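PDB 4JJO: cellulose binding protein from Clavibacter michiganensis, which probably belongs to a cellulose-degrading endoglucanase, of which this chain is the expansin part that binds polysaccharide and is associated with cell-wall loosening. Local coordinates for residues Met33-Tyr42 and Val63-Val74; Phe51-Arg62 and Ile95-Ala106. One frame throughout, in Å; residues are numbered along the deposited sequence.

Contact 1. Residues Met33-Tyr42 and Val63-Val74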
loop_
_atom_site.group_PDB
_atom_site.type_symbol
_atom_site.label_atom_id
_atom_site.label_comp_id
_atom_site.label_asym_id
_atom_site.label_seq_id
_atom_site.Cartn_x
_atom_site.Cartn_y
_atom_site.Cartn_z
ATOM N N MET A 33 0.143 -10.429 -8.493
ATOM C CA MET A 33 0.783 -10.928 -7.284
ATOM C C MET A 33 0.439 -10.014 -6.117
ATOM O O MET A 33 1.073 -8.978 -5.909
ATOM C CB MET A 33 2.296 -11.007 -7.471
ATOM C CG MET A 33 2.732 -11.967 -8.570
ATOM S SD MET A 33 2.256 -13.676 -8.242
ATOM C CE MET A 33 2.756 -14.471 -9.764
ATOM N N TYR A 34 -0.583 -10.404 -5.366
ATOM C CA TYR A 34 -1.048 -9.613 -4.237
ATOM C C TYR A 34 -1.561 -10.528 -3.139
ATOM O O TYR A 34 -1.639 -11.742 -3.323
ATOM C CB TYR A 34 -2.145 -8.641 -4.674
ATOM C CG TYR A 34 -3.337 -9.296 -5.335
ATOM C CD1 TYR A 34 -4.422 -9.724 -4.585
ATOM C CD2 TYR A 34 -3.382 -9.471 -6.711
ATOM C CE1 TYR A 34 -5.515 -10.317 -5.187
ATOM C CE2 TYR A 34 -4.470 -10.059 -7.322
ATOM C CZ TYR A 34 -5.533 -10.478 -6.556
ATOM O OH TYR A 34 -6.618 -11.068 -7.163
ATOM N N VAL A 35 -1.915 -9.945 -2.001
ATOM C CA VAL A 35 -2.288 -10.734 -0.836
ATOM C C VAL A 35 -3.174 -9.942 0.112
ATOM O O VAL A 35 -3.061 -8.719 0.211
ATOM C CB VAL A 35 -1.031 -11.196 -0.072
ATOM C CG1 VAL A 35 -0.257 -9.994 0.451
ATOM C CG2 VAL A 35 -1.399 -12.140 1.061
ATOM N N ALA A 36 -4.069 -10.652 0.794
ATOM C CA ALA A 36 -4.847 -10.086 1.880
ATOM C C ALA A 36 -4.285 -10.620 3.188
ATOM O O ALA A 36 -4.052 -11.821 3.328
ATOM C CB ALA A 36 -6.305 -10.461 1.742
ATOM N N VAL A 37 -4.063 -9.727 4.146
ATOM C CA VAL A 37 -3.431 -10.109 5.402
ATOM C C VAL A 37 -4.390 -9.965 6.576
ATOM O O VAL A 37 -5.376 -9.233 6.500
ATOM C CB VAL A 37 -2.169 -9.268 5.675
ATOM C CG1 VAL A 37 -1.109 -9.540 4.615
ATOM C CG2 VAL A 37 -2.507 -7.783 5.731
ATOM N N SER A 38 -4.089 -10.664 7.664
ATOM C CA SER A 38 -4.941 -10.644 8.844
ATOM C C SER A 38 -5.061 -9.223 9.386
ATOM O O SER A 38 -4.220 -8.366 9.108
ATOM C CB SER A 38 -4.393 -11.579 9.923
ATOM O OG SER A 38 -3.113 -11.159 10.359
ATOM N N SER A 39 -6.111 -8.979 10.162
ATOM C CA SER A 39 -6.393 -7.640 10.656
ATOM C C SER A 39 -5.234 -7.059 11.463
ATOM O O SER A 39 -4.908 -5.887 11.302
ATOM C CB SER A 39 -7.683 -7.631 11.475
ATOM O OG SER A 39 -8.805 -7.877 10.644
ATOM N N PRO A 40 -4.608 -7.870 12.334
ATOM C CA PRO A 40 -3.448 -7.363 13.078
ATOM C C PRO A 40 -2.268 -6.997 12.175
ATOM O O PRO A 40 -1.564 -6.024 12.439
ATOM C CB PRO A 40 -3.076 -8.534 13.995
ATOM C CG PRO A 40 -4.326 -9.324 14.130
ATOM C CD PRO A 40 -5.014 -9.207 12.802
ATOM N N GLU A 41 -2.056 -7.777 11.122
ATOM C CA GLU A 41 -0.965 -7.516 10.191
ATOM C C GLU A 41 -1.315 -6.380 9.232
ATOM O O GLU A 41 -0.428 -5.679 8.745
ATOM C CB GLU A 41 -0.610 -8.789 9.418
ATOM C CG GLU A 41 -0.025 -9.889 10.298
ATOM C CD GLU A 41 0.235 -11.178 9.546
ATOM O OE1 GLU A 41 1.355 -11.341 9.019
ATOM O OE2 GLU A 41 -0.673 -12.033 9.494
ATOM N N TYR A 42 -2.607 -6.207 8.967
ATOM C CA TYR A 42 -3.099 -5.099 8.156
ATOM C C TYR A 42 -2.813 -3.785 8.873
ATOM O O TYR A 42 -2.489 -2.774 8.247
ATOM C CB TYR A 42 -4.601 -5.263 7.917
ATOM C CG TYR A 42 -5.206 -4.262 6.955
ATOM C CD1 TYR A 42 -4.868 -4.269 5.613
ATOM C CD2 TYR A 42 -6.134 -3.325 7.389
ATOM C CE1 TYR A 42 -5.428 -3.368 4.731
ATOM C CE2 TYR A 42 -6.697 -2.423 6.515
ATOM C CZ TYR A 42 -6.337 -2.443 5.188
ATOM O OH TYR A 42 -6.897 -1.547 4.307
ATOM N N VAL A 63 4.684 -10.642 -3.161
ATOM C CA VAL A 63 3.317 -10.157 -3.299
ATOM C C VAL A 63 3.130 -8.793 -2.641
ATOM O O VAL A 63 3.740 -8.494 -1.613
ATOM C CB VAL A 63 2.298 -11.152 -2.694
ATOM C CG1 VAL A 63 2.240 -12.428 -3.517
ATOM C CG2 VAL A 63 2.638 -11.457 -1.242
ATOM N N GLN A 64 2.286 -7.966 -3.251
ATOM C CA GLN A 64 1.946 -6.665 -2.696
ATOM C C GLN A 64 0.780 -6.809 -1.724
ATOM O O GLN A 64 -0.238 -7.421 -2.050
ATOM C CB GLN A 64 1.566 -5.688 -3.813
ATOM C CG GLN A 64 1.102 -4.325 -3.312
ATOM C CD GLN A 64 0.772 -3.339 -4.428
ATOM O OE1 GLN A 64 0.565 -2.153 -4.172
ATOM N NE2 GLN A 64 0.718 -3.821 -5.666
ATOM N N VAL A 65 0.931 -6.255 -0.528
ATOM C CA VAL A 65 -0.162 -6.248 0.434
ATOM C C VAL A 65 -1.220 -5.271 -0.059
ATOM O O VAL A 65 -0.965 -4.073 -0.178
ATOM C CB VAL A 65 0.310 -5.846 1.839
ATOM C CG1 VAL A 65 -0.885 -5.639 2.754
ATOM C CG2 VAL A 65 1.244 -6.901 2.412
ATOM N N ALA A 66 -2.409 -5.789 -0.345
ATOM C CA ALA A 66 -3.429 -5.013 -1.033
ATOM C C ALA A 66 -4.784 -5.050 -0.341
ATOM O O ALA A 66 -5.698 -4.329 -0.736
ATOM C CB ALA A 66 -3.580 -5.529 -2.447
ATOM N N ASP A 67 -4.922 -5.883 0.685
ATOM C CA ASP A 67 -6.247 -6.189 1.211
ATOM C C ASP A 67 -6.187 -6.692 2.649
ATOM O O ASP A 67 -5.117 -7.034 3.155
ATOM C CB ASP A 67 -6.896 -7.258 0.329
ATOM C CG ASP A 67 -8.412 -7.161 0.297
ATOM O OD1 ASP A 67 -8.989 -6.389 1.092
ATOM O OD2 ASP A 67 -9.027 -7.862 -0.536
ATOM N N GLN A 68 -7.349 -6.741 3.296
ATOM C CA GLN A 68 -7.465 -7.286 4.643
ATOM C C GLN A 68 -8.282 -8.573 4.643
ATOM O O GLN A 68 -9.383 -8.623 4.094
ATOM C CB GLN A 68 -8.121 -6.267 5.580
ATOM C CG GLN A 68 -8.474 -6.830 6.956
ATOM C CD GLN A 68 -8.879 -5.763 7.965
ATOM O OE1 GLN A 68 -8.922 -6.026 9.165
ATOM N NE2 GLN A 68 -9.184 -4.562 7.484
ATOM N N CYS A 69 -7.734 -9.610 5.266
ATOM C CA CYS A 69 -8.448 -10.866 5.458
ATOM C C CYS A 69 -8.965 -10.926 6.887
ATOM O O CYS A 69 -8.239 -11.314 7.800
ATOM C CB CYS A 69 -7.526 -12.056 5.192
ATOM S SG CYS A 69 -8.314 -13.675 5.418
ATOM N N HIS A 70 -10.224 -10.541 7.074
ATOM C CA HIS A 70 -10.804 -10.443 8.408
ATOM C C HIS A 70 -10.834 -11.784 9.139
ATOM O O HIS A 70 -10.715 -11.826 10.363
ATOM C CB HIS A 70 -12.222 -9.869 8.329
ATOM C CG HIS A 70 -12.277 -8.459 7.829
ATOM N ND1 HIS A 70 -12.452 -8.144 6.499
ATOM C CD2 HIS A 70 -12.184 -7.277 8.486
ATOM C CE1 HIS A 70 -12.462 -6.830 6.356
ATOM N NE2 HIS A 70 -12.302 -6.282 7.549
ATOM N N GLY A 71 -10.988 -12.874 8.392
ATOM C CA GLY A 71 -11.126 -14.188 8.993
ATOM C C GLY A 71 -9.812 -14.907 9.209
ATOM O O GLY A 71 -9.794 -15.994 9.786
ATOM N N CYS A 72 -8.715 -14.303 8.761
ATOM C CA CYS A 72 -7.400 -14.928 8.854
ATOM C C CYS A 72 -6.737 -14.705 10.210
ATOM O O CYS A 72 -6.733 -13.591 10.740
ATOM C CB CYS A 72 -6.476 -14.384 7.760
ATOM S SG CYS A 72 -6.839 -14.923 6.066
ATOM N N GLU A 73 -6.179 -15.773 10.771
ATOM C CA GLU A 73 -5.312 -15.649 11.930
ATOM C C GLU A 73 -3.994 -15.051 11.465
ATOM O O GLU A 73 -3.694 -15.037 10.271
ATOM C CB GLU A 73 -5.048 -17.015 12.569
ATOM C CG GLU A 73 -6.283 -17.744 13.070
ATOM C CD GLU A 73 -6.953 -17.037 14.233
ATOM O OE1 GLU A 73 -6.370 -16.067 14.759
ATOM O OE2 GLU A 73 -8.063 -17.455 14.625
ATOM N N VAL A 74 -3.206 -14.553 12.406
ATOM C CA VAL A 74 -1.865 -14.095 12.086
ATOM C C VAL A 74 -1.085 -15.291 11.556
ATOM O O VAL A 74 -1.141 -16.375 12.133
ATOM C CB VAL A 74 -1.154 -13.521 13.324
ATOM C CG1 VAL A 74 0.249 -13.059 12.967
ATOM C CG2 VAL A 74 -1.955 -12.372 13.923
HETATM O O HOH W 1 -7.905 -11.150 10.757
#
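V35 meets two valines of the adjoining strand at once: its CG1 lies 3.7 Å from V63 CG2 and also touches V65 CG2, while V37 CG2 rests on V65 CG1 further along the same face. In the V35/V63 and V37/V65 pairs the side chains cross at about a right angle and touch methyl to methyl. Beneath this row, strands 34-38 and 63-69 run parallel with a 36° twist, their axes approaching to 3.9 Å. The pairing slips by one residue at a beta bulge: V35 O takes a nearly straight bond from A66 N at 3.1 Å and a weak one from D67 N. On the other face A36 CB fits against D67 CB at 3.6 Å. Regular pairing then resumes, with C69 N bonded to V37 O at 2.7 Å. S38, at the N-cap position, is still buried, its CB 3.2 Å from C72 O.

Y42, its CG anti to the backbone N (chi1 -173°), swings its ring back over strand 63-69, where Q68 CB stands 3.8 Å from the ring centroid, a CH-pi contact over the face. The Q68 amide lies 25° from the ring plane, NE2 3.3 Å from Y42 CD2; the very short approach of OE1 to S39 OG is doubtful.

V35, A36 and V37 are buried, whereas at the solvent edge exposed V74 lies across P40 and E41. There water 1 accepts from S39 N, within hydrogen-bonding distance of C69 O and C72 O, beside the type I turn closed by the C69-C72 disulfide.

In this double-psi beta-barrel domain, strand 76-80 flanks 34-38, with L77 and L79 against V35, and strand 51-56 flanks V63 and V65. M33 and V63 also touch A83 of helix 81-87, and Y42 OH bonds D152 O beyond the barrel.

Contact 2. Residues Phe51-Arg62 and Ile95-Ala106; sequences FLDVTGPKGTVR and IPISYVTVRDPA
V102 presses its branched end onto an ion pair of the facing hairpin: CG2 is shared between the D53 carboxylate, 3.6 Å from CG, and R62 NE, while CG1 lies 3.6 Å above the R62 guanidinium plane, offset toward its rim. With CG1 anti to the backbone N (chi1 178°), the fork spreads along the pair. R62 is held side-on, its NE 2.9 Å from D53 OD1 and its NH2 bonded to D53 OD2, so the flat group that V102 overlies cannot easily turn. Waters 3 and 4 join its NH1 to A106 N and O. Next to it the P105 ring makes a second bump, its CG 3.9 Å from F51 CD2.

Strands 51-56 and 95-101 are antiparallel (157°) neighbours in the double-psi beta-barrel, and the turn at P57-K58 sends the chain from 51-56 into the strand that begins near 59. Paired backbone bonds fix the register, such as T55 N to S98 O at 2.7 Å and S98 N back to T55 O.

On the face that carries L52, V54 and Y99, the V54 fork faces the notch between I97 and Y99: CG1 touches I97 CD1 at 3.9 Å and CG2 meets Y99 CB at 4.0 Å. L52 lies alongside Y99, pointing the same way, with CD1 near ring atom CD1, and its other methyl, CD2, reaches T101 OG1 at 3.5 Å. L77 of strand 76-80 packs against L52, V54, I97 and Y99.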
loop_
_atom_site.group_PDB
_atom_site.type_symbol
_atom_site.label_atom_id
_atom_site.label_comp_id
_atom_site.label_asym_id
_atom_site.label_seq_id
_atom_site.Cartn_x
_atom_site.Cartn_y
_atom_site.Cartn_z
ATOM N N PHE A 51 5.440 -5.143 0.734
ATOM C CA PHE A 51 5.579 -6.388 -0.002
ATOM C C PHE A 51 6.035 -7.515 0.908
ATOM O O PHE A 51 6.839 -7.309 1.816
ATOM C CB PHE A 51 6.576 -6.209 -1.148
ATOM C CG PHE A 51 6.062 -5.350 -2.269
ATOM C CD1 PHE A 51 5.599 -5.922 -3.441
ATOM C CD2 PHE A 51 6.031 -3.974 -2.147
ATOM C CE1 PHE A 51 5.121 -5.135 -4.472
ATOM C CE2 PHE A 51 5.554 -3.181 -3.174
ATOM C CZ PHE A 51 5.098 -3.764 -4.339
ATOM N N LEU A 52 5.500 -8.706 0.661
ATOM C CA LEU A 52 5.920 -9.907 1.364
ATOM C C LEU A 52 6.636 -10.833 0.397
ATOM O O LEU A 52 6.184 -11.017 -0.733
ATOM C CB LEU A 52 4.711 -10.656 1.932
ATOM C CG LEU A 52 3.706 -9.877 2.780
ATOM C CD1 LEU A 52 2.560 -10.795 3.195
ATOM C CD2 LEU A 52 4.379 -9.274 3.992
ATOM N N ASP A 53 7.753 -11.408 0.831
ATOM C CA ASP A 53 8.342 -12.532 0.115
ATOM C C ASP A 53 7.857 -13.811 0.775
ATOM O O ASP A 53 8.225 -14.113 1.909
ATOM C CB ASP A 53 9.871 -12.470 0.115
ATOM C CG ASP A 53 10.414 -11.633 -1.020
ATOM O OD1 ASP A 53 9.648 -11.362 -1.969
ATOM O OD2 ASP A 53 11.601 -11.250 -0.973
ATOM N N VAL A 54 7.019 -14.549 0.054
ATOM C CA VAL A 54 6.366 -15.735 0.591
ATOM C C VAL A 54 7.019 -16.995 0.045
ATOM O O VAL A 54 7.098 -17.182 -1.168
ATOM C CB VAL A 54 4.875 -15.755 0.216
ATOM C CG1 VAL A 54 4.182 -16.940 0.857
ATOM C CG2 VAL A 54 4.205 -14.455 0.635
ATOM N N THR A 55 7.482 -17.856 0.947
ATOM C CA THR A 55 8.083 -19.123 0.559
ATOM C C THR A 55 7.095 -20.263 0.772
ATOM O O THR A 55 6.591 -20.470 1.876
ATOM C CB THR A 55 9.362 -19.412 1.361
ATOM O OG1 THR A 55 10.334 -18.393 1.097
ATOM C CG2 THR A 55 9.937 -20.767 0.975
ATOM N N GLY A 56 6.820 -20.994 -0.298
ATOM C CA GLY A 56 5.956 -22.154 -0.229
ATOM C C GLY A 56 6.630 -23.360 -0.847
ATOM O O GLY A 56 7.828 -23.330 -1.127
ATOM N N PRO A 57 5.859 -24.433 -1.077
ATOM C CA PRO A 57 6.374 -25.709 -1.586
ATOM C C PRO A 57 7.280 -25.574 -2.814
ATOM O O PRO A 57 8.354 -26.173 -2.852
ATOM C CB PRO A 57 5.100 -26.476 -1.953
ATOM C CG PRO A 57 4.047 -25.907 -1.091
ATOM C CD PRO A 57 4.402 -24.466 -0.864
ATOM N N LYS A 58 6.852 -24.790 -3.799
ATOM C CA LYS A 58 7.527 -24.749 -5.095
ATOM C C LYS A 58 8.614 -23.686 -5.198
ATOM O O LYS A 58 9.432 -23.722 -6.113
ATOM C CB LYS A 58 6.501 -24.551 -6.210
ATOM C CG LYS A 58 5.610 -25.761 -6.395
ATOM C CD LYS A 58 4.617 -25.599 -7.528
ATOM C CE LYS A 58 3.762 -26.849 -7.652
ATOM N NZ LYS A 58 2.823 -26.799 -8.801
ATOM N N GLY A 59 8.625 -22.744 -4.263
ATOM C CA GLY A 59 9.619 -21.688 -4.278
ATOM C C GLY A 59 9.162 -20.450 -3.537
ATOM O O GLY A 59 8.456 -20.536 -2.535
ATOM N N THR A 60 9.566 -19.290 -4.043
ATOM C CA THR A 60 9.276 -18.025 -3.382
ATOM C C THR A 60 8.734 -16.999 -4.365
ATOM O O THR A 60 9.260 -16.841 -5.466
ATOM C CB THR A 60 10.536 -17.448 -2.716
ATOM O OG1 THR A 60 11.041 -18.382 -1.754
ATOM C CG2 THR A 60 10.224 -16.130 -2.024
ATOM N N VAL A 61 7.677 -16.303 -3.957
ATOM C CA VAL A 61 7.089 -15.248 -4.771
ATOM C C VAL A 61 6.905 -13.984 -3.939
ATOM O O VAL A 61 6.696 -14.050 -2.728
ATOM C CB VAL A 61 5.727 -15.675 -5.350
ATOM C CG1 VAL A 61 4.692 -15.807 -4.244
ATOM C CG2 VAL A 61 5.262 -14.683 -6.404
ATOM N N ARG A 62 6.992 -12.835 -4.598
ATOM C CA ARG A 62 6.794 -11.554 -3.937
ATOM C C ARG A 62 5.387 -11.048 -4.216
ATOM O O ARG A 62 4.943 -11.036 -5.363
ATOM C CB ARG A 62 7.827 -10.544 -4.429
ATOM C CG ARG A 62 7.689 -9.159 -3.819
ATOM C CD ARG A 62 8.941 -8.328 -4.057
ATOM N NE ARG A 62 10.093 -8.889 -3.358
ATOM C CZ ARG A 62 11.288 -8.315 -3.288
ATOM N NH1 ARG A 62 11.511 -7.148 -3.874
ATOM N NH2 ARG A 62 12.266 -8.914 -2.624
ATOM N N ILE A 95 -1.821 -24.382 1.678
ATOM C CA ILE A 95 -0.415 -24.772 1.679
ATOM C C ILE A 95 0.323 -24.137 2.843
ATOM O O ILE A 95 -0.005 -23.029 3.261
ATOM C CB ILE A 95 0.293 -24.350 0.377
ATOM C CG1 ILE A 95 0.049 -22.865 0.102
ATOM C CG2 ILE A 95 -0.190 -25.201 -0.778
ATOM C CD1 ILE A 95 0.879 -22.302 -1.029
ATOM N N PRO A 96 1.330 -24.842 3.375
ATOM C CA PRO A 96 2.173 -24.243 4.410
ATOM C C PRO A 96 3.150 -23.259 3.787
ATOM O O PRO A 96 3.667 -23.510 2.696
ATOM C CB PRO A 96 2.909 -25.445 5.003
ATOM C CG PRO A 96 2.960 -26.437 3.911
ATOM C CD PRO A 96 1.762 -26.207 3.026
ATOM N N ILE A 97 3.392 -22.150 4.473
ATOM C CA ILE A 97 4.272 -21.112 3.961
ATOM C C ILE A 97 5.097 -20.508 5.085
ATOM O O ILE A 97 4.799 -20.699 6.268
ATOM C CB ILE A 97 3.474 -19.966 3.304
ATOM C CG1 ILE A 97 2.536 -19.325 4.326
ATOM C CG2 ILE A 97 2.676 -20.472 2.112
ATOM C CD1 ILE A 97 2.016 -17.971 3.917
ATOM N N SER A 98 6.149 -19.794 4.705
ATOM C CA SER A 98 6.834 -18.886 5.608
ATOM C C SER A 98 6.980 -17.565 4.863
ATOM O O SER A 98 7.075 -17.554 3.635
ATOM C CB SER A 98 8.203 -19.433 6.005
ATOM O OG SER A 98 9.117 -19.334 4.928
ATOM N N TYR A 99 6.979 -16.448 5.580
ATOM C CA TYR A 99 7.122 -15.165 4.901
ATOM C C TYR A 99 7.774 -14.069 5.728
ATOM O O TYR A 99 7.795 -14.108 6.958
ATOM C CB TYR A 99 5.776 -14.671 4.352
ATOM C CG TYR A 99 4.687 -14.458 5.381
ATOM C CD1 TYR A 99 4.453 -13.202 5.918
ATOM C CD2 TYR A 99 3.874 -15.508 5.793
ATOM C CE1 TYR A 99 3.450 -12.995 6.845
ATOM C CE2 TYR A 99 2.866 -15.310 6.721
ATOM C CZ TYR A 99 2.658 -14.050 7.243
ATOM O OH TYR A 99 1.659 -13.846 8.168
ATOM N N VAL A 100 8.317 -13.097 5.009
ATOM C CA VAL A 100 8.916 -11.913 5.603
ATOM C C VAL A 100 8.402 -10.689 4.870
ATOM O O VAL A 100 8.024 -10.769 3.701
ATOM C CB VAL A 100 10.452 -11.924 5.474
ATOM C CG1 VAL A 100 11.060 -13.005 6.345
ATOM C CG2 VAL A 100 10.861 -12.101 4.017
ATOM N N THR A 101 8.383 -9.557 5.562
ATOM C CA THR A 101 8.142 -8.280 4.910
ATOM C C THR A 101 9.441 -7.806 4.278
ATOM O O THR A 101 10.495 -7.820 4.914
ATOM C CB THR A 101 7.635 -7.224 5.901
ATOM O OG1 THR A 101 6.325 -7.581 6.356
ATOM C CG2 THR A 101 7.576 -5.855 5.240
ATOM N N VAL A 102 9.361 -7.391 3.020
ATOM C CA VAL A 102 10.532 -6.946 2.284
ATOM C C VAL A 102 10.920 -5.535 2.697
ATOM O O VAL A 102 10.080 -4.636 2.735
ATOM C CB VAL A 102 10.271 -6.950 0.766
ATOM C CG1 VAL A 102 11.490 -6.435 0.016
ATOM C CG2 VAL A 102 9.889 -8.343 0.290
ATOM N N ARG A 103 12.196 -5.343 3.009
ATOM C CA ARG A 103 12.708 -4.007 3.287
ATOM C C ARG A 103 13.192 -3.363 1.995
ATOM O O ARG A 103 13.903 -3.991 1.210
ATOM C CB ARG A 103 13.848 -4.059 4.303
ATOM C CG ARG A 103 14.236 -2.692 4.842
ATOM C CD ARG A 103 15.186 -2.787 6.023
ATOM N NE ARG A 103 15.594 -1.462 6.483
ATOM C CZ ARG A 103 16.150 -1.211 7.665
ATOM N NH1 ARG A 103 16.364 -2.191 8.533
ATOM N NH2 ARG A 103 16.485 0.031 7.981
ATOM N N ASP A 104 12.794 -2.110 1.787
ATOM C CA ASP A 104 13.184 -1.338 0.609
ATOM C C ASP A 104 13.090 -2.147 -0.678
ATOM O O ASP A 104 14.092 -2.325 -1.372
ATOM C CB ASP A 104 14.607 -0.793 0.769
ATOM C CG ASP A 104 14.730 0.167 1.926
ATOM O OD1 ASP A 104 13.688 0.484 2.536
ATOM O OD2 ASP A 104 15.859 0.613 2.223
ATOM N N PRO A 105 11.884 -2.639 -1.000
ATOM C CA PRO A 105 11.644 -3.373 -2.247
ATOM C C PRO A 105 11.843 -2.494 -3.475
ATOM O O PRO A 105 11.480 -1.315 -3.454
ATOM C CB PRO A 105 10.168 -3.772 -2.135
ATOM C CG PRO A 105 9.574 -2.753 -1.235
ATOM C CD PRO A 105 10.644 -2.473 -0.223
ATOM N N ALA A 106 12.413 -3.063 -4.530
ATOM C CA ALA A 106 12.523 -2.364 -5.799
ATOM C C ALA A 106 11.129 -1.998 -6.287
ATOM O O ALA A 106 10.176 -2.761 -6.111
ATOM C CB ALA A 106 13.221 -3.234 -6.822
HETATM O O HOH W 2 7.746 -3.823 1.895
HETATM O O HOH W 3 13.829 -5.541 -4.343
HETATM O O HOH W 4 9.984 -5.469 -5.899
#

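Overall arrangement
The centres of contacts 1 and 2 lie about 13 Å apart on one six-stranded mixed sheet, the double-psi barrel of the expansin. Strand 59-69 belongs to both: its later part pairs with 34-38 in contact 1, and its start forms the hairpin with 51-56 that meets 95-101 in contact 2. Along the chain the segments alternate, 33-42, 51-62, 63-74, 95-106, so the two pairings cross in sequence. The shared strand, with bonds from E41 OE1 to Y99 OH (2.7 Å) and V63 N to L52 O (2.9 Å), ties them into one barrel. Contact 2 also marks the passage to the antiparallel sheet of the C-terminal domain: D104 forms a salt bridge with R177, between strands 167-173 and 178-184.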